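Protein (alpha-2u-globulin) (Rattus norvegicus, PDB 2A2U) probably carries small hydrophobic molecules inside a lipocalin barrel, and forms a complex with an inducer of hyaline droplets. Local coordinates at residues I64-E68 and N69-F73; G140-K143 and D144-S147. One frame throughout, in Å; residues are numbered along the deposited sequence.

Interaction 1: I64-E68 and N69-F73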
# COMPACT_ATOMS: atom_id res chain seq x y z
N ILE A 64 -13.26 12.67 6.28
CA ILE A 64 -13.54 11.47 5.51
C ILE A 64 -13.65 11.87 4.04
O ILE A 64 -14.39 12.79 3.71
CB ILE A 64 -14.87 10.80 5.94
CG1 ILE A 64 -14.73 10.16 7.32
CG2 ILE A 64 -15.29 9.75 4.91
CD1 ILE A 64 -15.97 9.44 7.79
N ASP A 65 -12.87 11.21 3.19
CA ASP A 65 -12.89 11.47 1.75
C ASP A 65 -13.57 10.32 1.04
O ASP A 65 -13.36 9.17 1.37
CB ASP A 65 -11.47 11.61 1.21
CG ASP A 65 -10.83 12.91 1.59
OD1 ASP A 65 -11.39 13.96 1.24
OD2 ASP A 65 -9.77 12.88 2.24
N VAL A 66 -14.42 10.64 0.08
CA VAL A 66 -15.10 9.59 -0.65
C VAL A 66 -14.38 9.42 -1.99
O VAL A 66 -14.41 10.31 -2.83
CB VAL A 66 -16.60 9.92 -0.79
CG1 VAL A 66 -17.30 8.88 -1.61
CG2 VAL A 66 -17.24 9.98 0.60
N LEU A 67 -13.68 8.30 -2.15
CA LEU A 67 -12.89 8.01 -3.35
C LEU A 67 -13.52 6.92 -4.21
O LEU A 67 -14.66 6.51 -3.96
CB LEU A 67 -11.50 7.57 -2.92
CG LEU A 67 -10.87 8.38 -1.78
CD1 LEU A 67 -9.67 7.67 -1.22
CD2 LEU A 67 -10.51 9.78 -2.25
N GLU A 68 -12.79 6.43 -5.21
CA GLU A 68 -13.31 5.37 -6.08
C GLU A 68 -13.31 4.01 -5.41
O GLU A 68 -12.25 3.44 -5.13
CB GLU A 68 -12.51 5.28 -7.36
CG GLU A 68 -12.73 6.43 -8.28
CD GLU A 68 -14.14 6.53 -8.81
OE1 GLU A 68 -14.86 5.51 -8.84
OE2 GLU A 68 -14.53 7.65 -9.21
N ASN A 69 -14.51 3.46 -5.19
CA ASN A 69 -14.66 2.15 -4.56
C ASN A 69 -14.01 2.10 -3.17
O ASN A 69 -13.65 1.03 -2.68
CB ASN A 69 -14.06 1.03 -5.44
CG ASN A 69 -14.67 0.96 -6.83
OD1 ASN A 69 -15.88 0.83 -6.99
ND2 ASN A 69 -13.81 1.03 -7.85
N SER A 70 -13.86 3.26 -2.53
CA SER A 70 -13.25 3.32 -1.22
C SER A 70 -13.50 4.63 -0.45
O SER A 70 -14.12 5.57 -0.97
CB SER A 70 -11.75 3.10 -1.37
OG SER A 70 -11.21 4.09 -2.22
N LEU A 71 -13.02 4.67 0.78
CA LEU A 71 -13.14 5.82 1.66
C LEU A 71 -11.77 6.13 2.26
O LEU A 71 -11.05 5.23 2.66
CB LEU A 71 -14.10 5.51 2.81
CG LEU A 71 -15.58 5.31 2.48
CD1 LEU A 71 -16.31 4.85 3.74
CD2 LEU A 71 -16.18 6.62 1.95
N GLY A 72 -11.41 7.41 2.33
CA GLY A 72 -10.15 7.79 2.92
C GLY A 72 -10.44 8.36 4.28
O GLY A 72 -11.42 9.07 4.43
N PHE A 73 -9.61 8.07 5.26
CA PHE A 73 -9.82 8.58 6.60
C PHE A 73 -8.57 9.29 7.10
O PHE A 73 -7.51 8.67 7.21
CB PHE A 73 -10.12 7.43 7.57
CG PHE A 73 -11.43 6.74 7.31
CD1 PHE A 73 -11.53 5.73 6.36
CD2 PHE A 73 -12.57 7.08 8.04
CE1 PHE A 73 -12.74 5.08 6.13
CE2 PHE A 73 -13.79 6.43 7.82
CZ PHE A 73 -13.87 5.44 6.86
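Ile64 lies alongside Phe73 across an antiparallel hairpin. The end of the isoleucine reaches the ring, with CD1 3.7 Å from Phe73 CE2. Its CG1 is anti to the carbonyl carbon (chi1 -71°), which sends the longer branch toward the ring and leaves CG2 for Leu71. The next bump is Leu71 CD2, which sits over the notch between the CG2 methyls of Val66 and Ile64, closer to the valine (3.8 against 4.4 Å). These four apolar chains share one face of the sheet.

On the other face, Gly72 has no side chain, and Leu67 CD1 approaches its backbone there, 4.0 Å from Gly72 N. Leu67 CB also meets Ser70 OG at 3.6 Å. Asp65 and Gly72 form an antiparallel hydrogen-bonded pair. Asp65 N bonds Gly72 O at 2.9 Å. In return, Gly72 N bonds Asp65 O at 2.8 Å, and both bonds are nearly straight, with N-H...O angles of about 170°. A type II turn from Leu67 to Ser70 then reverses the chain, with Asn69 at a positive phi.

The chemistry divides by side. Ile64, Val66, Leu71 and Phe73 give a greasy face, consistent with the barrel interior. Asp65 on the opposite face and Asn69 in the turn reach other subunits: Asp65 OD1 forms a salt bridge with Lys74 of the second subunit, while its OD2 bonds Tyr87 OH of its own chain, and Asn69 OD1 accepts from Asn129 N of the third subunit. The hairpin therefore probably serves both the barrel wall and the assembly.

Interaction 2: G140-K143 and D144-S147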
# COMPACT_ATOMS: atom_id res chain seq x y z
N GLY A 140 -19.32 12.93 14.78
CA GLY A 140 -20.23 14.04 14.62
C GLY A 140 -19.56 15.06 13.74
O GLY A 140 -18.34 15.09 13.69
N ARG A 141 -20.34 15.87 13.02
CA ARG A 141 -19.76 16.90 12.16
C ARG A 141 -19.32 18.08 13.03
O ARG A 141 -18.60 18.98 12.57
CB ARG A 141 -20.77 17.36 11.12
CG ARG A 141 -21.43 16.22 10.40
CD ARG A 141 -21.64 16.51 8.94
NE ARG A 141 -20.41 16.41 8.17
CZ ARG A 141 -20.32 15.84 6.97
NH1 ARG A 141 -21.39 15.31 6.39
NH2 ARG A 141 -19.15 15.82 6.34
N THR A 142 -19.72 18.03 14.30
CA THR A 142 -19.40 19.04 15.30
C THR A 142 -18.55 18.42 16.39
O THR A 142 -18.56 17.21 16.57
CB THR A 142 -20.69 19.60 15.93
OG1 THR A 142 -21.59 18.53 16.24
CG2 THR A 142 -21.37 20.53 14.96
N LYS A 143 -17.81 19.25 17.13
CA LYS A 143 -16.93 18.78 18.20
C LYS A 143 -17.65 17.96 19.26
O LYS A 143 -17.03 17.18 19.97
CB LYS A 143 -16.17 19.94 18.83
CG LYS A 143 -14.84 20.23 18.15
CD LYS A 143 -14.18 21.48 18.73
CE LYS A 143 -12.82 21.73 18.11
NZ LYS A 143 -12.30 23.10 18.41
N ASP A 144 -18.96 18.14 19.37
CA ASP A 144 -19.75 17.37 20.32
C ASP A 144 -21.15 17.17 19.74
O ASP A 144 -21.52 17.82 18.77
CB ASP A 144 -19.81 18.07 21.69
CG ASP A 144 -20.30 17.14 22.80
OD1 ASP A 144 -20.38 15.91 22.58
OD2 ASP A 144 -20.61 17.62 23.91
N LEU A 145 -21.90 16.24 20.31
CA LEU A 145 -23.23 15.97 19.81
C LEU A 145 -24.27 15.95 20.90
O LEU A 145 -23.96 15.87 22.09
CB LEU A 145 -23.26 14.63 19.08
CG LEU A 145 -22.64 14.52 17.70
CD1 LEU A 145 -22.57 13.05 17.35
CD2 LEU A 145 -23.46 15.28 16.67
N SER A 146 -25.52 15.95 20.44
CA SER A 146 -26.72 15.92 21.27
C SER A 146 -26.67 14.74 22.25
O SER A 146 -26.21 13.65 21.91
CB SER A 146 -27.92 15.80 20.33
OG SER A 146 -29.11 15.43 20.99
N SER A 147 -27.12 15.00 23.47
CA SER A 147 -27.15 13.98 24.51
C SER A 147 -28.06 12.84 24.07
O SER A 147 -27.92 11.71 24.52
CB SER A 147 -27.69 14.59 25.80
OG SER A 147 -26.85 14.27 26.90
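Leu145 folds back over Gly140, and its side chain can be followed outward from the backbone. From CB, which meets no atom of residues 140-143 within 4.2 Å, a chi1 of -74° puts CG anti to the carbonyl carbon and brings it to the end of strand 131-140. CG comes within 3.9 Å of Gly140 CA. At the fork, CD1 settles over the same glycine, 3.7 Å from Gly140 CA and 4.1 Å from Gly140 N. CD2 also lies near the glycine but reaches Thr142 as well, 3.8 Å from Thr142 OG1. The leucine thus occupies the side of Gly140 where a CB would otherwise stand, and it packs on Ile41 of strand 36-44 too.

Thr142, two residues past Gly140, ties across the bend. Its OG1 donates to Asp144 O at 2.6 Å, a short bond that meets the carbonyl at a C=O...O angle of 156°, with the hydroxyl tilted 23° from the carbonyl plane. That puts the backbone of Asp144 under the grip of a side chain two residues earlier. The carboxylate of Asp144 looks the other way, to a salt bridge between its OD1 and Lys150 of the following helix; the same OD1 also takes a weak bond from Leu145 N, at 2.8 Å.

Past the bend, Ser146 OG bonds Asp148 N and so N-caps helix 147-158. Arg141, packed on Trp38 and bonded to the carbonyls of Asn35 and Tyr116, is consistent with the Trp-Arg packing known at the closed end of lipocalin barrels. The bend is the link from the last long barrel strand to the lipocalin's C-terminal helix.

How the interactions relate
Interaction 1 comes first along the chain, and interaction 2 opens well after it closes. Their centres are 22 Å apart and their nearest atoms about 6 Å, without touching. Interaction 1 lies in the antiparallel sheet; interaction 2 starts where its strand 131-140 ends. Strand 36-44 pairs with both strand 60-67 and strand 131-140, the strand that leads into the bend. Asn35, just before strand 36-44, bridges the two: its ND2 bonds Ile64 O, and its O accepts from Arg141 NH2. The hairpin is thus tied to the exit toward the helix. Of the two, only interaction 1 touches other subunits, while interaction 2 leads into helix 147-158.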